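Local coordinates for protein KauB (Pseudomonas aeruginosa PAO1, PDB 6B4R) that probably oxidises a broad range of aldehydes, aminoaldehydes among them, to the corresponding acids with NAD(P)+ as hydride acceptor, at residues A11-L16 and E105-G110; F37-P42 and K195-A200. All coordinates share one frame; numbering follows the deposited sequence.

Contact 1: residues A11-L16 and E105-G110. With K (potassium ion), chain G.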
ATOM      1  N   ALA A  11      38.498 -10.784  32.556  1.00 29.95           N
ATOM      2  CA  ALA A  11      38.418 -10.039  33.809  1.00 29.24           C
ATOM      3  C   ALA A  11      37.023  -9.459  33.995  1.00 32.43           C
ATOM      4  O   ALA A  11      36.517  -9.371  35.115  1.00 37.66           O
ATOM      5  CB  ALA A  11      39.460  -8.932  33.837  1.00 24.99           C
ATOM      6  N   ARG A  12      36.406  -9.062  32.886  1.00 27.37           N
ATOM      7  CA  ARG A  12      35.035  -8.572  32.910  1.00 33.29           C
ATOM      8  C   ARG A  12      34.073  -9.686  33.302  1.00 27.08           C
ATOM      9  O   ARG A  12      33.058  -9.443  33.955  1.00 29.19           O
ATOM     10  CB  ARG A  12      34.643  -8.001  31.546  1.00 33.83           C
ATOM     11  CG  ARG A  12      35.224  -6.633  31.245  1.00 29.60           C
ATOM     12  CD  ARG A  12      34.703  -6.100  29.922  1.00 32.26           C
ATOM     13  NE  ARG A  12      35.212  -4.764  29.628  1.00 34.92           N
ATOM     14  CZ  ARG A  12      34.897  -4.070  28.539  1.00 30.25           C
ATOM     15  NH1 ARG A  12      34.073  -4.588  27.640  1.00 31.76           N
ATOM     16  NH2 ARG A  12      35.406  -2.861  28.350  1.00 29.36           N
ATOM     17  N   ALA A  13      34.401 -10.911  32.902  1.00 29.88           N
ATOM     18  CA  ALA A  13      33.560 -12.065  33.198  1.00 34.05           C
ATOM     19  C   ALA A  13      33.530 -12.389  34.692  1.00 34.43           C
ATOM     20  O   ALA A  13      32.483 -12.752  35.226  1.00 34.97           O
ATOM     21  CB  ALA A  13      34.015 -13.276  32.394  1.00 24.91           C
ATOM     22  N   LYS A  14      34.670 -12.250  35.365  1.00 33.66           N
ATOM     23  CA  LYS A  14      34.742 -12.545  36.793  1.00 40.99           C
ATOM     24  C   LYS A  14      34.144 -11.421  37.640  1.00 36.97           C
ATOM     25  O   LYS A  14      33.745 -11.640  38.783  1.00 43.06           O
ATOM     26  CB  LYS A  14      36.185 -12.836  37.225  1.00 41.49           C
ATOM     27  CG  LYS A  14      37.021 -11.598  37.515  1.00 59.82           C
ATOM     28  CD  LYS A  14      38.451 -11.964  37.899  1.00 58.93           C
ATOM     29  CE  LYS A  14      38.494 -12.890  39.108  1.00 57.81           C
ATOM     30  NZ  LYS A  14      39.897 -13.138  39.550  1.00 53.71           N
ATOM     31  N   ASP A  15      34.075 -10.222  37.070  1.00 37.86           N
ATOM     32  CA  ASP A  15      33.510  -9.068  37.765  1.00 50.91           C
ATOM     33  C   ASP A  15      31.993  -9.074  37.624  1.00 47.67           C
ATOM     34  O   ASP A  15      31.268  -8.734  38.560  1.00 56.60           O
ATOM     35  CB  ASP A  15      34.085  -7.772  37.179  1.00 55.36           C
ATOM     36  CG  ASP A  15      33.755  -6.534  38.015  1.00 73.78           C
ATOM     37  OD1 ASP A  15      32.618  -6.413  38.521  1.00 70.45           O
ATOM     38  OD2 ASP A  15      34.643  -5.668  38.161  1.00 66.56           O
ATOM     39  N   LEU A  16      31.532  -9.473  36.443  1.00 42.85           N
ATOM     40  CA  LEU A  16      30.125  -9.386  36.066  1.00 41.51           C
ATOM     41  C   LEU A  16      29.152  -9.974  37.089  1.00 42.01           C
ATOM     42  O   LEU A  16      29.223 -11.157  37.426  1.00 33.50           O
ATOM     43  CB  LEU A  16      29.914 -10.056  34.708  1.00 33.20           C
ATOM     44  CG  LEU A  16      28.528  -9.906  34.087  1.00 37.14           C
ATOM     45  CD1 LEU A  16      28.171  -8.434  33.958  1.00 29.14           C
ATOM     46  CD2 LEU A  16      28.487 -10.597  32.735  1.00 34.28           C
ATOM     47  N   GLU A 105      25.857 -12.812  26.354  1.00 27.67           N
ATOM     48  CA  GLU A 105      25.597 -13.702  25.225  1.00 31.31           C
ATOM     49  C   GLU A 105      26.663 -14.786  25.098  1.00 31.14           C
ATOM     50  O   GLU A 105      26.357 -15.980  25.096  1.00 20.65           O
ATOM     51  CB  GLU A 105      25.542 -12.900  23.923  1.00 34.09           C
ATOM     52  CG  GLU A 105      24.205 -12.242  23.647  1.00 45.72           C
ATOM     53  CD  GLU A 105      23.151 -13.245  23.235  1.00 44.31           C
ATOM     54  OE1 GLU A 105      23.531 -14.313  22.715  1.00 45.80           O
ATOM     55  OE2 GLU A 105      21.948 -12.968  23.430  1.00 47.39           O
ATOM     56  N   THR A 106      27.914 -14.348  24.986  1.00 29.53           N
ATOM     57  CA  THR A 106      29.063 -15.230  24.800  1.00 24.43           C
ATOM     58  C   THR A 106      29.220 -16.262  25.915  1.00 24.00           C
ATOM     59  O   THR A 106      29.424 -17.448  25.652  1.00 22.95           O
ATOM     60  CB  THR A 106      30.355 -14.406  24.693  1.00 22.74           C
ATOM     61  OG1 THR A 106      30.352 -13.677  23.460  1.00 24.86           O
ATOM     62  CG2 THR A 106      31.577 -15.305  24.745  1.00 23.39           C
ATOM     63  N   LEU A 107      29.130 -15.806  27.160  1.00 18.95           N
ATOM     64  CA  LEU A 107      29.226 -16.703  28.305  1.00 23.83           C
ATOM     65  C   LEU A 107      28.071 -17.701  28.323  1.00 26.77           C
ATOM     66  O   LEU A 107      28.255 -18.868  28.661  1.00 28.31           O
ATOM     67  CB  LEU A 107      29.257 -15.904  29.612  1.00 19.76           C
ATOM     68  CG  LEU A 107      30.507 -15.058  29.854  1.00 21.83           C
ATOM     69  CD1 LEU A 107      30.393 -14.281  31.157  1.00 18.81           C
ATOM     70  CD2 LEU A 107      31.750 -15.933  29.855  1.00 17.86           C
ATOM     71  N   ASP A 108      26.884 -17.239  27.943  1.00 24.71           N
ATOM     72  CA  ASP A 108      25.687 -18.069  27.993  1.00 23.81           C
ATOM     73  C   ASP A 108      25.703 -19.221  26.983  1.00 30.13           C
ATOM     74  O   ASP A 108      25.600 -20.386  27.365  1.00 30.85           O
ATOM     75  CB  ASP A 108      24.440 -17.212  27.777  1.00 28.99           C
ATOM     76  CG  ASP A 108      23.276 -17.649  28.639  1.00 32.49           C
ATOM     77  OD1 ASP A 108      23.291 -18.797  29.126  1.00 36.17           O
ATOM     78  OD2 ASP A 108      22.338 -16.844  28.822  1.00 30.82           O
ATOM     79  N   MET A 109      25.835 -18.899  25.700  1.00 23.55           N
ATOM     80  CA  MET A 109      25.671 -19.914  24.658  1.00 26.37           C
ATOM     81  C   MET A 109      26.902 -20.158  23.776  1.00 24.36           C
ATOM     82  O   MET A 109      26.875 -21.020  22.900  1.00 27.89           O
ATOM     83  CB  MET A 109      24.416 -19.638  23.814  1.00 26.89           C
ATOM     84  CG  MET A 109      24.262 -18.198  23.341  1.00 18.80           C
ATOM     85  SD  MET A 109      25.400 -17.797  22.004  1.00 27.97           S
ATOM     86  CE  MET A 109      24.928 -19.022  20.781  1.00 25.65           C
ATOM     87  N   GLY A 110      27.971 -19.400  24.002  1.00 24.40           N
ATOM     88  CA  GLY A 110      29.272 -19.743  23.449  1.00 16.85           C
ATOM     89  C   GLY A 110      29.742 -19.105  22.151  1.00 23.10           C
ATOM     90  O   GLY A 110      30.831 -19.426  21.671  1.00 25.25           O
TER
HETATM   91  K     K G 503      23.993 -21.528  29.260  1.00 32.92           K
HETATM   92  O   HOH W   1      21.715 -22.374  30.806  1.00 28.59           O

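Contact 2: residues F37-P42 and K195-A200. With K (potassium ion), chain G.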
ATOM      1  N   PHE A  37      17.637 -23.427  38.223  1.00 28.84           N
ATOM      2  CA  PHE A  37      18.549 -24.334  37.531  1.00 37.41           C
ATOM      3  C   PHE A  37      19.913 -23.673  37.350  1.00 34.24           C
ATOM      4  O   PHE A  37      20.018 -22.448  37.355  1.00 30.94           O
ATOM      5  CB  PHE A  37      17.971 -24.807  36.189  1.00 30.14           C
ATOM      6  CG  PHE A  37      17.708 -23.700  35.205  1.00 29.29           C
ATOM      7  CD1 PHE A  37      16.487 -23.046  35.184  1.00 32.72           C
ATOM      8  CD2 PHE A  37      18.678 -23.325  34.289  1.00 32.59           C
ATOM      9  CE1 PHE A  37      16.242 -22.032  34.274  1.00 28.02           C
ATOM     10  CE2 PHE A  37      18.438 -22.311  33.379  1.00 32.46           C
ATOM     11  CZ  PHE A  37      17.219 -21.665  33.371  1.00 25.18           C
ATOM     12  N   ASP A  38      20.955 -24.484  37.203  1.00 34.18           N
ATOM     13  CA  ASP A  38      22.308 -23.957  37.066  1.00 34.70           C
ATOM     14  C   ASP A  38      22.617 -23.554  35.629  1.00 37.72           C
ATOM     15  O   ASP A  38      22.639 -24.391  34.726  1.00 39.33           O
ATOM     16  CB  ASP A  38      23.341 -24.970  37.564  1.00 36.72           C
ATOM     17  CG  ASP A  38      23.223 -25.240  39.052  1.00 43.48           C
ATOM     18  OD1 ASP A  38      22.695 -24.371  39.779  1.00 40.72           O
ATOM     19  OD2 ASP A  38      23.661 -26.323  39.495  1.00 55.10           O
ATOM     20  N   CYS A  39      22.855 -22.263  35.427  1.00 32.61           N
ATOM     21  CA  CYS A  39      23.248 -21.754  34.124  1.00 31.97           C
ATOM     22  C   CYS A  39      24.752 -21.933  33.947  1.00 31.52           C
ATOM     23  O   CYS A  39      25.544 -21.272  34.615  1.00 31.69           O
ATOM     24  CB  CYS A  39      22.868 -20.277  34.001  1.00 31.49           C
ATOM     25  SG  CYS A  39      23.039 -19.586  32.343  1.00 31.72           S
ATOM     26  N   LEU A  40      25.145 -22.840  33.056  1.00 34.21           N
ATOM     27  CA  LEU A  40      26.559 -23.122  32.830  1.00 27.51           C
ATOM     28  C   LEU A  40      27.035 -22.566  31.490  1.00 35.96           C
ATOM     29  O   LEU A  40      26.232 -22.285  30.603  1.00 33.80           O
ATOM     30  CB  LEU A  40      26.828 -24.626  32.903  1.00 27.36           C
ATOM     31  CG  LEU A  40      26.386 -25.327  34.191  1.00 37.59           C
ATOM     32  CD1 LEU A  40      26.832 -26.777  34.185  1.00 31.24           C
ATOM     33  CD2 LEU A  40      26.920 -24.602  35.417  1.00 34.14           C
ATOM     34  N   SER A  41      28.347 -22.414  31.351  1.00 30.96           N
ATOM     35  CA  SER A  41      28.922 -21.831  30.146  1.00 24.47           C
ATOM     36  C   SER A  41      29.625 -22.880  29.298  1.00 28.10           C
ATOM     37  O   SER A  41      30.411 -23.668  29.810  1.00 28.05           O
ATOM     38  CB  SER A  41      29.916 -20.729  30.513  1.00 28.95           C
ATOM     39  OG  SER A  41      30.569 -20.232  29.358  1.00 24.24           O
ATOM     40  N   PRO A  42      29.353 -22.886  27.987  1.00 32.31           N
ATOM     41  CA  PRO A  42      30.046 -23.805  27.080  1.00 25.90           C
ATOM     42  C   PRO A  42      31.470 -23.346  26.770  1.00 32.01           C
ATOM     43  O   PRO A  42      32.200 -24.053  26.074  1.00 26.36           O
ATOM     44  CB  PRO A  42      29.186 -23.755  25.820  1.00 25.24           C
ATOM     45  CG  PRO A  42      28.570 -22.405  25.845  1.00 28.20           C
ATOM     46  CD  PRO A  42      28.336 -22.078  27.292  1.00 27.21           C
ATOM     47  N   LYS A 195      18.774 -22.754  27.671  1.00 30.36           N
ATOM     48  CA  LYS A 195      20.186 -22.796  27.316  1.00 28.77           C
ATOM     49  C   LYS A 195      20.798 -21.398  27.261  1.00 26.74           C
ATOM     50  O   LYS A 195      22.015 -21.261  27.144  1.00 31.51           O
ATOM     51  CB  LYS A 195      20.377 -23.494  25.969  1.00 27.83           C
ATOM     52  CG  LYS A 195      19.931 -24.948  25.936  1.00 27.80           C
ATOM     53  CD  LYS A 195      20.211 -25.560  24.570  1.00 32.89           C
ATOM     54  CE  LYS A 195      19.671 -26.978  24.463  1.00 27.43           C
ATOM     55  NZ  LYS A 195      20.315 -27.897  25.441  1.00 36.94           N
ATOM     56  N   SER A 196      19.961 -20.365  27.345  1.00 26.06           N
ATOM     57  CA  SER A 196      20.444 -18.984  27.262  1.00 29.70           C
ATOM     58  C   SER A 196      19.423 -17.953  27.746  1.00 23.01           C
ATOM     59  O   SER A 196      18.821 -17.250  26.938  1.00 24.71           O
ATOM     60  CB  SER A 196      20.847 -18.656  25.823  1.00 32.22           C
ATOM     61  OG  SER A 196      19.746 -18.824  24.945  1.00 24.47           O
ATOM     62  N   PRO A 197      19.234 -17.850  29.070  1.00 24.28           N
ATOM     63  CA  PRO A 197      18.210 -16.949  29.607  1.00 24.69           C
ATOM     64  C   PRO A 197      18.720 -15.557  30.006  1.00 26.96           C
ATOM     65  O   PRO A 197      17.910 -14.643  30.167  1.00 23.41           O
ATOM     66  CB  PRO A 197      17.735 -17.699  30.851  1.00 22.90           C
ATOM     67  CG  PRO A 197      18.972 -18.391  31.341  1.00 23.67           C
ATOM     68  CD  PRO A 197      19.809 -18.714  30.117  1.00 23.80           C
ATOM     69  N   LEU A 198      20.034 -15.400  30.147  1.00 20.14           N
ATOM     70  CA  LEU A 198      20.608 -14.211  30.781  1.00 23.38           C
ATOM     71  C   LEU A 198      20.278 -12.858  30.122  1.00 28.80           C
ATOM     72  O   LEU A 198      19.905 -11.909  30.815  1.00 24.28           O
ATOM     73  CB  LEU A 198      22.123 -14.374  30.950  1.00 21.23           C
ATOM     74  CG  LEU A 198      22.561 -15.633  31.709  1.00 31.24           C
ATOM     75  CD1 LEU A 198      24.069 -15.659  31.917  1.00 25.50           C
ATOM     76  CD2 LEU A 198      21.823 -15.769  33.038  1.00 24.82           C
ATOM     77  N   THR A 199      20.419 -12.762  28.801  1.00 23.99           N
ATOM     78  CA  THR A 199      20.194 -11.490  28.108  1.00 24.79           C
ATOM     79  C   THR A 199      18.736 -11.038  28.142  1.00 23.73           C
ATOM     80  O   THR A 199      18.452  -9.840  28.193  1.00 27.86           O
ATOM     81  CB  THR A 199      20.688 -11.519  26.641  1.00 27.52           C
ATOM     82  OG1 THR A 199      20.142 -12.659  25.965  1.00 31.32           O
ATOM     83  CG2 THR A 199      22.205 -11.577  26.590  1.00 24.23           C
ATOM     84  N   ALA A 200      17.817 -11.997  28.111  1.00 28.04           N
ATOM     85  CA  ALA A 200      16.394 -11.690  28.180  1.00 24.98           C
ATOM     86  C   ALA A 200      16.043 -11.148  29.559  1.00 23.43           C
ATOM     87  O   ALA A 200      15.270 -10.200  29.688  1.00 26.56           O
ATOM     88  CB  ALA A 200      15.569 -12.929  27.868  1.00 25.47           C
TER
HETATM   89  K     K G 503      23.993 -21.528  29.260  1.00 32.92           K
HETATM   90  O   HOH W   1      21.715 -22.374  30.806  1.00 28.59           O

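Contact 1: residues A11-L16 and E105-G110
A13 and L107 bring the last turns of helices 6-15 and 98-109 together, their CA atoms 8.0 Å apart at the closest pairing of the two backbones. The touching is done by methyl groups. CD1 of L107 extends to CB of A13 at 4.0 Å, and CD2 of L16, just past the end of its helix, comes to the same methyl more loosely, at 4.4 Å. L107 carries CG anti to its carbonyl carbon (chi1 -68°) and then runs on extended, which sends CD1 out from its own helix to meet both partners. Around this spot L16 also packs on E100, L103 and L104 of helix 98-109, while A13 rests on R46. The carbonyl of L107 accepts a hydrogen bond from S41 OG. While the methyls of L107 face the N-terminal helix, the next residue, D108, binds the potassium ion with its carbonyl O at 2.7 Å and its carboxylate OD1 at 2.8 Å, so that it chelates the ion through backbone and side chain, with the carbonyls of L40 and K195 as further ligands. Between the two segments the contact is apolar, methyl on methyl, and so carries little directional preference.

Contact 2: residues F37-P42 and K195-A200
The thiol of C39 meets P197 and L198 where the strand 36-40 of a two-stranded antiparallel hairpin approaches the start of helix 198-210, within the aldehyde dehydrogenase fold. SG lies 4.0 Å from CD of P197 and 4.0 Å from CG of L198, with both leucine methyls only slightly farther off, so the sulfur faces the branch point of that side chain. It gets there because SG stands anti to the backbone N (chi1 -170°). Two residues earlier, F37 brings the far end of its ring, CZ, to CG of P197 at 4.2 Å, meeting the proline obliquely. P197 is thus touched by both F37 and C39 of the strand, at CG and CD respectively, and V51 of the partner strand touches it too. The potassium ion beside the sulfur joins the same segments through backbone carbonyls, L40 O at 2.7 Å and K195 O at 2.9 Å. D108 reaches both sides: it supplies the remaining protein ligands of the metal, and its OD2 accepts a hydrogen bond from the backbone N of L198. Farther out, K195 NZ forms a salt bridge with D346. A water bound to the potassium at 2.9 Å lies 3.4 Å from C39 SG.

In the fold
From the N terminus, the chain passes through helix 6-15, then runs through the hairpin 36-52 and two helices, 56-72 and 80-96, to helix 98-109, where contact 1 closes a loop of 88 intervening residues. Contact 2 opens inside that loop and closes beyond it, at 195-200, after a further 84 residues, so the two loops cross. Their centres lie about 10 Å apart, and the potassium ion links 105-110 to both segments of contact 2. E105 OE2 hydrogen-bonds T199 OG1, a direct tie between helix 98-109 and helix 198-210. Helix 98-109 is thus the shared element, joining the N-terminal helix, the hairpin and the start of helix 198-210.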